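Putative lipoprotein (Bacteroides thetaiotaomicron, PDB 4Q1Z) is of unknown function but, as a putative two-domain lipoprotein of the DUF4876 family, is probably tethered to a bacterial membrane. Local coordinates at residues I163-D168 with M285-L290; W277-D282 with Y298-P303. All coordinates share one frame; numbering follows the deposited sequence.

Interaction 1: residues I163-D168 with M285-L290; sequences IWPEAD and MKTTDL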
loop_
_atom_site.group_PDB
_atom_site.type_symbol
_atom_site.label_atom_id
_atom_site.label_comp_id
_atom_site.label_asym_id
_atom_site.label_seq_id
_atom_site.Cartn_x
_atom_site.Cartn_y
_atom_site.Cartn_z
ATOM N N ILE A 163 -28.539 -2.517 0.487
ATOM C CA ILE A 163 -28.886 -3.838 1.001
ATOM C C ILE A 163 -28.258 -4.818 0.031
ATOM O O ILE A 163 -28.518 -4.754 -1.175
ATOM C CB ILE A 163 -30.406 -4.084 1.232
ATOM C CG1 ILE A 163 -31.011 -3.024 2.193
ATOM C CG2 ILE A 163 -30.643 -5.505 1.787
ATOM C CD1 ILE A 163 -32.520 -2.859 2.091
ATOM N N TRP A 164 -27.370 -5.667 0.549
ATOM C CA TRP A 164 -26.651 -6.645 -0.243
ATOM C C TRP A 164 -27.257 -8.043 -0.040
ATOM O O TRP A 164 -27.988 -8.241 0.945
ATOM C CB TRP A 164 -25.158 -6.594 0.114
ATOM C CG TRP A 164 -24.516 -5.253 -0.132
ATOM C CD1 TRP A 164 -23.906 -4.459 0.792
ATOM C CD2 TRP A 164 -24.462 -4.532 -1.378
ATOM N NE1 TRP A 164 -23.431 -3.311 0.194
ATOM C CE2 TRP A 164 -23.762 -3.328 -1.134
ATOM C CE3 TRP A 164 -24.947 -4.782 -2.673
ATOM C CZ2 TRP A 164 -23.490 -2.401 -2.147
ATOM C CZ3 TRP A 164 -24.704 -3.846 -3.670
ATOM C CH2 TRP A 164 -23.982 -2.676 -3.405
ATOM N N PRO A 165 -27.052 -9.019 -0.973
ATOM C CA PRO A 165 -27.679 -10.344 -0.780
ATOM C C PRO A 165 -27.299 -10.974 0.563
ATOM O O PRO A 165 -26.161 -10.824 1.034
ATOM C CB PRO A 165 -27.168 -11.167 -1.970
ATOM C CG PRO A 165 -26.770 -10.170 -2.987
ATOM C CD PRO A 165 -26.256 -8.984 -2.220
ATOM N N GLU A 166 -28.292 -11.616 1.207
ATOM C CA GLU A 166 -28.154 -12.272 2.504
ATOM C C GLU A 166 -27.064 -13.353 2.433
ATOM O O GLU A 166 -26.227 -13.447 3.337
ATOM C CB GLU A 166 -29.504 -12.867 2.933
ATOM N N ALA A 167 -27.032 -14.101 1.308
ATOM C CA ALA A 167 -26.084 -15.183 1.012
ATOM C C ALA A 167 -24.606 -14.743 1.032
ATOM O O ALA A 167 -23.723 -15.580 1.256
ATOM C CB ALA A 167 -26.408 -15.787 -0.342
ATOM N N ASP A 168 -24.338 -13.451 0.783
ATOM C CA ASP A 168 -22.976 -12.910 0.758
ATOM C C ASP A 168 -22.342 -12.828 2.140
ATOM O O ASP A 168 -21.113 -12.830 2.247
ATOM C CB ASP A 168 -22.985 -11.503 0.160
ATOM C CG ASP A 168 -23.126 -11.392 -1.337
ATOM O OD1 ASP A 168 -23.415 -12.428 -1.995
ATOM O OD2 ASP A 168 -22.982 -10.274 -1.850
HETATM N N MSE A 285 -20.646 -13.307 -8.490
HETATM C CA MSE A 285 -19.654 -12.265 -8.199
HETATM C C MSE A 285 -20.165 -10.851 -8.528
HETATM O O MSE A 285 -19.395 -9.887 -8.457
HETATM C CB MSE A 285 -18.325 -12.540 -8.919
HETATM C CG MSE A 285 -17.399 -13.515 -8.155
HETATM SE SE MSE A 285 -17.374 -13.380 -6.166
HETATM C CE MSE A 285 -18.035 -15.034 -5.805
ATOM N N LYS A 286 -21.451 -10.715 -8.863
ATOM C CA LYS A 286 -21.991 -9.391 -9.138
ATOM C C LYS A 286 -23.411 -9.256 -8.598
ATOM O O LYS A 286 -24.139 -10.248 -8.547
ATOM C CB LYS A 286 -21.918 -9.026 -10.620
ATOM C CG LYS A 286 -22.669 -9.966 -11.559
ATOM C CD LYS A 286 -22.991 -9.218 -12.793
ATOM C CE LYS A 286 -22.781 -10.029 -14.005
ATOM N NZ LYS A 286 -23.069 -9.208 -15.214
ATOM N N THR A 287 -23.791 -8.035 -8.169
ATOM C CA THR A 287 -25.125 -7.777 -7.616
ATOM C C THR A 287 -25.578 -6.309 -7.772
ATOM O O THR A 287 -24.764 -5.372 -7.871
ATOM C CB THR A 287 -25.161 -8.169 -6.106
ATOM O OG1 THR A 287 -26.473 -7.946 -5.582
ATOM C CG2 THR A 287 -24.126 -7.403 -5.250
ATOM N N THR A 288 -26.891 -6.119 -7.725
ATOM C CA THR A 288 -27.475 -4.786 -7.672
ATOM C C THR A 288 -27.634 -4.443 -6.159
ATOM O O THR A 288 -27.422 -5.299 -5.281
ATOM C CB THR A 288 -28.814 -4.711 -8.471
ATOM O OG1 THR A 288 -29.788 -5.561 -7.883
ATOM C CG2 THR A 288 -28.669 -5.095 -9.924
ATOM N N ASP A 289 -27.990 -3.188 -5.861
ATOM C CA ASP A 289 -28.338 -2.753 -4.517
ATOM C C ASP A 289 -29.768 -3.224 -4.354
ATOM O O ASP A 289 -30.635 -2.813 -5.139
ATOM C CB ASP A 289 -28.184 -1.229 -4.392
ATOM C CG ASP A 289 -28.556 -0.644 -3.046
ATOM O OD1 ASP A 289 -29.210 -1.354 -2.243
ATOM O OD2 ASP A 289 -28.191 0.516 -2.792
ATOM N N LEU A 290 -30.010 -4.160 -3.426
ATOM C CA LEU A 290 -31.337 -4.756 -3.288
ATOM C C LEU A 290 -32.348 -3.797 -2.696
ATOM O O LEU A 290 -33.542 -4.076 -2.793
ATOM C CB LEU A 290 -31.288 -6.061 -2.496
ATOM C CG LEU A 290 -30.418 -7.178 -3.117
ATOM C CD1 LEU A 290 -30.383 -8.385 -2.243
ATOM C CD2 LEU A 290 -30.886 -7.563 -4.507
#

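Interaction 2: residues W277-D282 with Y298-P303; sequences WDPVND and YYAKIP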
loop_
_atom_site.group_PDB
_atom_site.type_symbol
_atom_site.label_atom_id
_atom_site.label_comp_id
_atom_site.label_asym_id
_atom_site.label_seq_id
_atom_site.Cartn_x
_atom_site.Cartn_y
_atom_site.Cartn_z
ATOM N N TRP A 277 -11.977 -15.622 -10.250
ATOM C CA TRP A 277 -12.800 -14.477 -9.876
ATOM C C TRP A 277 -13.184 -13.676 -11.132
ATOM O O TRP A 277 -12.349 -12.952 -11.706
ATOM C CB TRP A 277 -12.092 -13.585 -8.836
ATOM C CG TRP A 277 -12.944 -12.442 -8.355
ATOM C CD1 TRP A 277 -13.982 -12.508 -7.475
ATOM C CD2 TRP A 277 -12.846 -11.061 -8.759
ATOM N NE1 TRP A 277 -14.547 -11.258 -7.308
ATOM C CE2 TRP A 277 -13.856 -10.349 -8.068
ATOM C CE3 TRP A 277 -11.988 -10.350 -9.628
ATOM C CZ2 TRP A 277 -14.028 -8.968 -8.207
ATOM C CZ3 TRP A 277 -12.161 -8.981 -9.765
ATOM C CH2 TRP A 277 -13.155 -8.301 -9.045
ATOM N N ASP A 278 -14.462 -13.779 -11.537
ATOM C CA ASP A 278 -14.952 -13.064 -12.718
ATOM C C ASP A 278 -16.270 -12.311 -12.392
ATOM O O ASP A 278 -17.358 -12.876 -12.548
ATOM C CB ASP A 278 -15.113 -14.042 -13.895
ATOM C CG ASP A 278 -15.369 -13.431 -15.252
ATOM O OD1 ASP A 278 -15.771 -12.245 -15.315
ATOM O OD2 ASP A 278 -15.223 -14.145 -16.245
ATOM N N PRO A 279 -16.193 -11.023 -11.978
ATOM C CA PRO A 279 -17.433 -10.273 -11.659
ATOM C C PRO A 279 -18.333 -9.983 -12.877
ATOM O O PRO A 279 -19.506 -9.626 -12.715
ATOM C CB PRO A 279 -16.903 -8.972 -11.041
ATOM C CG PRO A 279 -15.552 -8.784 -11.679
ATOM C CD PRO A 279 -14.992 -10.193 -11.742
ATOM N N VAL A 280 -17.796 -10.159 -14.092
ATOM C CA VAL A 280 -18.509 -9.901 -15.341
ATOM C C VAL A 280 -19.346 -11.125 -15.744
ATOM O O VAL A 280 -20.533 -10.978 -16.013
ATOM C CB VAL A 280 -17.505 -9.484 -16.440
ATOM C CG1 VAL A 280 -18.173 -9.359 -17.810
ATOM C CG2 VAL A 280 -16.796 -8.181 -16.048
ATOM N N ASN A 281 -18.748 -12.316 -15.774
ATOM C CA ASN A 281 -19.433 -13.522 -16.232
ATOM C C ASN A 281 -19.974 -14.389 -15.108
ATOM O O ASN A 281 -20.926 -15.134 -15.350
ATOM C CB ASN A 281 -18.513 -14.351 -17.121
ATOM C CG ASN A 281 -17.979 -13.560 -18.270
ATOM O OD1 ASN A 281 -18.735 -13.087 -19.123
ATOM N ND2 ASN A 281 -16.687 -13.256 -18.218
ATOM N N ASP A 282 -19.367 -14.343 -13.906
ATOM C CA ASP A 282 -19.900 -15.119 -12.786
ATOM C C ASP A 282 -20.952 -14.246 -12.073
ATOM O O ASP A 282 -20.602 -13.208 -11.488
ATOM C CB ASP A 282 -18.784 -15.605 -11.829
ATOM C CG ASP A 282 -19.268 -16.444 -10.659
ATOM O OD1 ASP A 282 -20.438 -16.894 -10.689
ATOM O OD2 ASP A 282 -18.485 -16.647 -9.712
ATOM N N TYR A 298 -25.048 -2.821 -11.405
ATOM C CA TYR A 298 -24.349 -3.986 -10.910
ATOM C C TYR A 298 -23.011 -3.594 -10.356
ATOM O O TYR A 298 -22.316 -2.726 -10.915
ATOM C CB TYR A 298 -24.190 -5.043 -12.022
ATOM C CG TYR A 298 -25.450 -5.851 -12.240
ATOM C CD1 TYR A 298 -25.718 -6.982 -11.474
ATOM C CD2 TYR A 298 -26.403 -5.457 -13.176
ATOM C CE1 TYR A 298 -26.898 -7.704 -11.634
ATOM C CE2 TYR A 298 -27.590 -6.169 -13.346
ATOM C CZ TYR A 298 -27.835 -7.296 -12.574
ATOM O OH TYR A 298 -29.010 -8.013 -12.734
ATOM N N TYR A 299 -22.669 -4.225 -9.213
ATOM C CA TYR A 299 -21.431 -4.002 -8.479
ATOM C C TYR A 299 -20.662 -5.284 -8.392
ATOM O O TYR A 299 -21.258 -6.365 -8.464
ATOM C CB TYR A 299 -21.746 -3.417 -7.101
ATOM C CG TYR A 299 -22.455 -2.080 -7.225
ATOM C CD1 TYR A 299 -21.822 -0.983 -7.817
ATOM C CD2 TYR A 299 -23.788 -1.939 -6.852
ATOM C CE1 TYR A 299 -22.484 0.224 -7.989
ATOM C CE2 TYR A 299 -24.449 -0.722 -6.991
ATOM C CZ TYR A 299 -23.784 0.359 -7.545
ATOM O OH TYR A 299 -24.407 1.568 -7.671
ATOM N N ALA A 300 -19.337 -5.186 -8.357
ATOM C CA ALA A 300 -18.504 -6.403 -8.324
ATOM C C ALA A 300 -18.270 -6.814 -6.911
ATOM O O ALA A 300 -17.962 -5.972 -6.070
ATOM C CB ALA A 300 -17.176 -6.166 -9.030
ATOM N N LYS A 301 -18.451 -8.106 -6.633
ATOM C CA LYS A 301 -18.247 -8.674 -5.300
ATOM C C LYS A 301 -16.774 -8.934 -5.119
ATOM O O LYS A 301 -16.223 -9.845 -5.728
ATOM C CB LYS A 301 -19.093 -9.940 -5.077
ATOM C CG LYS A 301 -20.569 -9.641 -4.881
ATOM C CD LYS A 301 -21.301 -10.935 -4.605
ATOM C CE LYS A 301 -22.742 -10.872 -5.069
ATOM N NZ LYS A 301 -23.468 -12.146 -4.838
ATOM N N ILE A 302 -16.124 -8.074 -4.333
ATOM C CA ILE A 302 -14.694 -8.172 -4.059
ATOM C C ILE A 302 -14.490 -8.947 -2.747
ATOM O O ILE A 302 -14.834 -8.419 -1.686
ATOM C CB ILE A 302 -14.042 -6.762 -4.030
ATOM C CG1 ILE A 302 -14.152 -6.071 -5.428
ATOM C CG2 ILE A 302 -12.583 -6.806 -3.512
ATOM C CD1 ILE A 302 -14.093 -4.584 -5.386
ATOM N N PRO A 303 -13.930 -10.187 -2.778
ATOM C CA PRO A 303 -13.675 -10.908 -1.521
ATOM C C PRO A 303 -12.707 -10.139 -0.620
ATOM O O PRO A 303 -11.581 -9.794 -1.020
ATOM C CB PRO A 303 -13.086 -12.246 -2.003
ATOM C CG PRO A 303 -13.645 -12.401 -3.396
ATOM C CD PRO A 303 -13.499 -11.002 -3.927
#

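Interaction 1: residues I163-D168 with M285-L290
I163 and L290 face each other with their CA atoms 5.0 Å apart, and the backbone NH of L290 donates to I163 O (N to O 2.8 Å). The NH of I163 turns instead to a side chain, its N lying 3.0 Å from D289 OD1 at an N-H...O angle of 160°. The carboxylate is reached from above its plane, and it stands there because D289 CG lies anti to the backbone N (chi1 178°). OD1 is gripped a second time by the hydroxyl of S291. Beyond this polar pair the six-membered ring of W164 crosses the T287 side chain at about a right angle, with CE3 3.8 Å from T287 CG2. The same ring meets T288 O at its edge, 3.5 Å from CZ3, while Y174 of strand 172-175 stacks on the indole. The CG corner of the P165 ring points at the T287 hydroxyl, 3.4 Å from OG1. That hydroxyl donates to T288 O (OG1 to O 2.8 Å) on a lone pair, which fixes its rotation beside the proline. L290 CD1 lies against the backbone of P165, 3.6 Å from its N. Two backbone polar groups of I163 are thus satisfied by consecutive residues, D289 and L290, while W164 meets the methyl of T287 and P165 its hydroxyl, joining the loop before strand 172-175 to strand 286-287 and the residues after it.

Interaction 2: residues W277-D282 with Y298-P303
With CG anti to the backbone N (chi1 -176°) and the ring turned by a chi2 of 76°, W277 extends its indole toward strand 299-303 and brings NE1 to the carbonyl of K301. The indole N-H donates to K301 O (NE1 to O 2.7 Å) in a somewhat bent bond, N-H...O 148°, with the oxygen close to the indole plane and the approach nearly along the C=O direction. Around this bond the ring meets apolar neighbours obliquely: CZ2 lies 4.0 Å from I302 CG1, and P303 CD comes within 3.5 Å of NE1. P279 CD lies over one indole face, offset toward the rim, and P279 CB is 3.5 Å from A300 CB, the closest apolar approach between the segments. D278 holds the turn: its OD1 accepts from N281 N (3.0 Å) while OD2 takes N281 ND2 on its syn side (2.6 Å). F269 and Y148 meet the indole edge-to-face, and F244 touches both P279 and A300, adding aromatic neighbours to the contact. Acceptance by D278 OD1 from the backbone N three residues on is an Asx motif; it shapes the turn that carries P279, while W277 just before it and P279 pack against the central strand of a small three-stranded antiparallel sheet.

In the fold
Interactions 1 and 2, whose centres are about 11 Å apart, meet through the small antiparallel sheet in which strand 299-303 runs between strands 172-175 and 286-287. Direct backbone pairing joins them: M285 O lies 2.7 Å from K301 N, and T287 O is likewise 2.7 Å from Y299 N. A salt bridge from K301 NZ to D168 OD1 ties the strand of interaction 2 to the loop of interaction 1, and M285 touches W277. The function is unknown and neither contact can be tied to an active site. A di(hydroxyethyl)ether lies about 3 Å from the D289 side chain and a triethylene glycol about 4 Å from that of P303; both probably come from the crystallisation liquor.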